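Local atomic coordinates of metallo-beta-lactamase (Pseudomonas stutzeri, PDB entry 4ZEJ), a protein that probably hydrolyses beta-lactam antibiotics with the help of two bound zinc ions, as a class B metallo-beta-lactamase. Residues H210-S213 and L214-A218. Residues are numbered along the deposited sequence; the frame is centred on the assembly and turned at random.
Sequences HTKS and LAETA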
loop_
_atom_site.group_PDB
_atom_site.type_symbol
_atom_site.label_atom_id
_atom_site.label_comp_id
_atom_site.label_asym_id
_atom_site.label_seq_id
_atom_site.Cartn_x
_atom_site.Cartn_y
_atom_site.Cartn_z
ATOM N N HIS A 210 -7.076 -9.509 -13.682
ATOM C CA HIS A 210 -7.540 -8.322 -14.406
ATOM C C HIS A 210 -6.389 -7.342 -14.648
ATOM O O HIS A 210 -6.236 -6.810 -15.753
ATOM C CB HIS A 210 -8.676 -7.636 -13.639
ATOM C CG HIS A 210 -9.182 -6.388 -14.282
ATOM N ND1 HIS A 210 -9.615 -6.341 -15.592
ATOM C CD2 HIS A 210 -9.376 -5.138 -13.778
ATOM C CE1 HIS A 210 -10.022 -5.115 -15.876
ATOM N NE2 HIS A 210 -9.888 -4.367 -14.789
ATOM N N THR A 211 -5.595 -7.090 -13.613
ATOM C CA THR A 211 -4.439 -6.188 -13.729
ATOM C C THR A 211 -3.474 -6.704 -14.816
ATOM O O THR A 211 -3.023 -5.936 -15.667
ATOM C CB THR A 211 -3.706 -6.044 -12.384
ATOM O OG1 THR A 211 -4.614 -5.492 -11.414
ATOM C CG2 THR A 211 -2.479 -5.146 -12.493
ATOM N N LYS A 212 -3.161 -7.992 -14.768
ATOM C CA LYS A 212 -2.339 -8.629 -15.796
ATOM C C LYS A 212 -2.886 -8.370 -17.209
ATOM O O LYS A 212 -2.144 -7.940 -18.098
ATOM C CB LYS A 212 -2.206 -10.133 -15.537
ATOM C CG LYS A 212 -1.319 -10.819 -16.556
ATOM C CD LYS A 212 -0.978 -12.245 -16.154
ATOM C CE LYS A 212 -0.013 -12.863 -17.134
ATOM N NZ LYS A 212 -0.707 -13.316 -18.365
ATOM N N SER A 213 -4.178 -8.612 -17.407
ATOM C CA SER A 213 -4.812 -8.365 -18.714
ATOM C C SER A 213 -4.754 -6.898 -19.142
ATOM O O SER A 213 -4.434 -6.612 -20.307
ATOM C CB SER A 213 -6.246 -8.884 -18.727
ATOM O OG SER A 213 -6.859 -8.685 -19.986
ATOM N N LEU A 214 -5.040 -5.979 -18.220
ATOM C CA LEU A 214 -4.926 -4.540 -18.512
ATOM C C LEU A 214 -3.527 -4.178 -19.008
ATOM O O LEU A 214 -3.380 -3.413 -19.972
ATOM C CB LEU A 214 -5.262 -3.674 -17.303
ATOM C CG LEU A 214 -6.729 -3.639 -16.832
ATOM C CD1 LEU A 214 -6.782 -2.926 -15.506
ATOM C CD2 LEU A 214 -7.623 -2.977 -17.866
ATOM N N ALA A 215 -2.497 -4.722 -18.350
ATOM C CA ALA A 215 -1.119 -4.473 -18.754
ATOM C C ALA A 215 -0.835 -5.043 -20.154
ATOM O O ALA A 215 -0.131 -4.417 -20.953
ATOM C CB ALA A 215 -0.147 -5.048 -17.739
ATOM N N GLU A 216 -1.391 -6.214 -20.448
ATOM C CA GLU A 216 -1.224 -6.840 -21.765
ATOM C C GLU A 216 -1.821 -6.002 -22.893
ATOM O O GLU A 216 -1.226 -5.926 -23.969
ATOM C CB GLU A 216 -1.831 -8.248 -21.800
ATOM C CG GLU A 216 -1.082 -9.235 -20.915
ATOM C CD GLU A 216 -1.785 -10.566 -20.756
ATOM O OE1 GLU A 216 -1.096 -11.552 -20.427
ATOM O OE2 GLU A 216 -3.005 -10.656 -20.987
ATOM N N THR A 217 -2.984 -5.390 -22.665
ATOM C CA THR A 217 -3.622 -4.583 -23.716
ATOM C C THR A 217 -3.087 -3.145 -23.766
ATOM O O THR A 217 -3.175 -2.494 -24.812
ATOM C CB THR A 217 -5.159 -4.615 -23.627
ATOM O OG1 THR A 217 -5.589 -4.172 -22.343
ATOM C CG2 THR A 217 -5.665 -6.032 -23.875
ATOM N N ALA A 218 -2.482 -2.673 -22.679
ATOM C CA ALA A 218 -1.842 -1.364 -22.682
ATOM C C ALA A 218 -0.541 -1.375 -23.502
ATOM O O ALA A 218 -0.157 -0.348 -24.033
ATOM C CB ALA A 218 -1.588 -0.874 -21.261
HETATM O O HOH W 1 -5.413 -9.838 -21.948
#
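Residues His210-Ser213 and Leu214-Ala218 are consecutive turns of helix 206-218, joined by four i to i+4 backbone hydrogen bonds. Leu214 N donates to His210 O (2.9 Å, N-H...O angle 169°), Ala215 N to Thr211 O, Glu216 N to Lys212 O, and Thr217 N to Ser213 O (3.0 Å). One turn apart, Leu214 lies over a face of the His210 imidazole. Leu214 CD1 sits 3.9 Å from the centroid of the His210 ring, a CH-pi contact shifted toward the NE2-CD2 rim, while Leu214 CG comes to 3.7 Å from His210 CE1. The His210 ring is also tethered through NE2 to Ser164 O, a bond that would restrain the rotation of the ring beneath the leucine. Lys212 and Glu216 form an i to i+4 salt bridge, NZ to OE1 at 2.7 Å. The lysine chain runs extended as far as CE and bends only at its last torsion (chi4 -79°), bringing NZ in above the carboxylate plane, 35° out of it. Glu216 OE2 accepts a hydrogen bond from a water (2.7 Å) that also bonds Ser213 OG at 2.7 Å, so the carboxylate is held at both oxygens. On the outer face of the alpha-beta/beta-alpha sandwich of the metallo-beta-lactamase superfamily, this last helix packs against helix 175-188, where Thr211 and Ala215 touch Trp178 and Lys212 touches Gln183. Buried Thr211, its OG1 bonded to Leu207 O and Arg160 N, faces the loop after strand 152-156, its side chain about 9 Å from that of the zinc ligand Cys157.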